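Local coordinates for protein esterase (Xanthomonas oryzae pv. oryzae, PDB 3H2G) that is an esterase that degrades rice cell walls and contributes to the virulence of the bacterium on its host plant, at residues 107-110 against 111-115. Residues are numbered along the deposited sequence; the frame is centred on the assembly and turned at random.
Sequences DPLV and TRLAS
L109 and L113, one turn apart on the short helix 108-114, cross at an angle where L109 CD2 meets L113 CD1 at 4.0 Å. Both carry CG anti to the carbonyl carbon (chi1 -67° and -63°), and they lie on the face that the helix turns to the central sheet of this alpha/beta-hydrolase fold, against W84 and L82 of strand 79-85. Next to them V110 and A114 rest on L68 of strand 60-71. Around the helix, P108 CB approaches the stem of R112 at CG, 4.2 Å away; the arginine chain then bends at chi2 and leads off to salt bridges, NE with E382 of helix 376-396 and NH1 with E38; P108 and R112 also pack on I385 of that helix. D107 is the N-cap: its OD2 accepts from L109 N at 3.0 Å, met from above the carboxylate plane, while its O takes both V110 N and T111 N. Past this first turn the backbone widens into a pi-type turn, with A114 N reaching back five residues to L109 O at 3.0 Å, almost straight. S115 N also reaches back five, to V110 O, but by a more bent bond, and S115 OG, turned between its backbone N and carbonyl carbon (chi1 70°), gives a hydrogen bond to T111 O at 2.6 Å, from well above that carbonyl's plane.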
ATOM      1  N   ASP A 107      -0.524 -15.876  -4.903  1.00  7.68           N
ATOM      2  CA  ASP A 107      -0.685 -14.459  -4.582  1.00  9.54           C
ATOM      3  C   ASP A 107      -1.431 -13.843  -5.758  1.00  8.01           C
ATOM      4  O   ASP A 107      -1.100 -14.111  -6.915  1.00  6.34           O
ATOM      5  CB  ASP A 107       0.678 -13.777  -4.434  1.00 10.93           C
ATOM      6  CG  ASP A 107       0.560 -12.351  -3.920  1.00 15.08           C
ATOM      7  OD1 ASP A 107       0.497 -12.165  -2.688  1.00 18.21           O
ATOM      8  OD2 ASP A 107       0.513 -11.419  -4.748  1.00 16.04           O
ATOM      9  N   PRO A 108      -2.442 -13.004  -5.484  1.00  8.48           N
ATOM     10  CA  PRO A 108      -3.195 -12.393  -6.584  1.00  7.75           C
ATOM     11  C   PRO A 108      -2.367 -11.580  -7.581  1.00  7.53           C
ATOM     12  O   PRO A 108      -2.770 -11.421  -8.733  1.00  6.45           O
ATOM     13  CB  PRO A 108      -4.256 -11.561  -5.859  1.00  8.71           C
ATOM     14  CG  PRO A 108      -3.586 -11.204  -4.567  1.00 10.57           C
ATOM     15  CD  PRO A 108      -2.900 -12.494  -4.179  1.00  8.72           C
ATOM     16  N   LEU A 109      -1.217 -11.062  -7.160  1.00  6.77           N
ATOM     17  CA  LEU A 109      -0.392 -10.302  -8.094  1.00  6.24           C
ATOM     18  C   LEU A 109       0.070 -11.237  -9.203  1.00  5.97           C
ATOM     19  O   LEU A 109       0.205 -10.835 -10.358  1.00  6.59           O
ATOM     20  CB  LEU A 109       0.823  -9.690  -7.394  1.00  5.84           C
ATOM     21  CG  LEU A 109       0.534  -8.592  -6.365  1.00  5.36           C
ATOM     22  CD1 LEU A 109       1.852  -7.996  -5.900  1.00  6.86           C
ATOM     23  CD2 LEU A 109      -0.356  -7.514  -6.978  1.00  5.18           C
ATOM     24  N   VAL A 110       0.310 -12.493  -8.845  1.00  6.28           N
ATOM     25  CA  VAL A 110       0.738 -13.490  -9.820  1.00  6.66           C
ATOM     26  C   VAL A 110      -0.446 -14.054 -10.605  1.00  6.37           C
ATOM     27  O   VAL A 110      -0.457 -14.033 -11.835  1.00  6.99           O
ATOM     28  CB  VAL A 110       1.455 -14.681  -9.135  1.00  6.04           C
ATOM     29  CG1 VAL A 110       1.675 -15.810 -10.140  1.00  7.36           C
ATOM     30  CG2 VAL A 110       2.784 -14.228  -8.553  1.00  5.68           C
ATOM     31  N   THR A 111      -1.442 -14.548  -9.881  1.00  6.87           N
ATOM     32  CA  THR A 111      -2.607 -15.180 -10.491  1.00  6.13           C
ATOM     33  C   THR A 111      -3.597 -14.309 -11.247  1.00  6.37           C
ATOM     34  O   THR A 111      -4.233 -14.780 -12.188  1.00  7.16           O
ATOM     35  CB  THR A 111      -3.402 -15.988  -9.436  1.00  6.67           C
ATOM     36  OG1 THR A 111      -4.000 -15.094  -8.487  1.00  4.60           O
ATOM     37  CG2 THR A 111      -2.481 -16.941  -8.699  1.00  4.70           C
ATOM     38  N   ARG A 112      -3.733 -13.045 -10.857  1.00  5.92           N
ATOM     39  CA  ARG A 112      -4.698 -12.171 -11.517  1.00  5.62           C
ATOM     40  C   ARG A 112      -4.118 -11.122 -12.456  1.00  5.68           C
ATOM     41  O   ARG A 112      -4.781 -10.703 -13.400  1.00  5.11           O
ATOM     42  CB  ARG A 112      -5.541 -11.447 -10.468  1.00  7.67           C
ATOM     43  CG  ARG A 112      -6.233 -12.354  -9.476  1.00  7.44           C
ATOM     44  CD  ARG A 112      -7.298 -13.204 -10.140  1.00  9.86           C
ATOM     45  NE  ARG A 112      -8.033 -13.981  -9.147  1.00 10.53           N
ATOM     46  CZ  ARG A 112      -9.148 -14.656  -9.397  1.00 11.96           C
ATOM     47  NH1 ARG A 112      -9.667 -14.658 -10.619  1.00 11.76           N
ATOM     48  NH2 ARG A 112      -9.752 -15.319  -8.420  1.00 13.63           N
ATOM     49  N   LEU A 113      -2.891 -10.690 -12.193  1.00  6.01           N
ATOM     50  CA  LEU A 113      -2.280  -9.643 -13.004  1.00  6.57           C
ATOM     51  C   LEU A 113      -1.128 -10.087 -13.905  1.00  5.89           C
ATOM     52  O   LEU A 113      -1.220  -9.981 -15.131  1.00  5.62           O
ATOM     53  CB  LEU A 113      -1.829  -8.504 -12.085  1.00  5.99           C
ATOM     54  CG  LEU A 113      -2.983  -7.809 -11.342  1.00  7.44           C
ATOM     55  CD1 LEU A 113      -2.432  -6.845 -10.308  1.00  7.48           C
ATOM     56  CD2 LEU A 113      -3.874  -7.074 -12.343  1.00  7.00           C
ATOM     57  N   ALA A 114      -0.045 -10.579 -13.310  1.00  5.10           N
ATOM     58  CA  ALA A 114       1.102 -11.018 -14.102  1.00  5.23           C
ATOM     59  C   ALA A 114       0.713 -12.136 -15.067  1.00  5.50           C
ATOM     60  O   ALA A 114       1.229 -12.211 -16.185  1.00  6.27           O
ATOM     61  CB  ALA A 114       2.228 -11.493 -13.182  1.00  5.94           C
ATOM     62  N   SER A 115      -0.197 -13.000 -14.631  1.00  5.03           N
ATOM     63  CA  SER A 115      -0.639 -14.125 -15.452  1.00  6.75           C
ATOM     64  C   SER A 115      -1.448 -13.662 -16.654  1.00  5.89           C
ATOM     65  O   SER A 115      -1.722 -14.448 -17.563  1.00  5.65           O
ATOM     66  CB  SER A 115      -1.491 -15.080 -14.623  1.00  6.17           C
ATOM     67  OG  SER A 115      -2.739 -14.485 -14.310  1.00  9.82           O
TER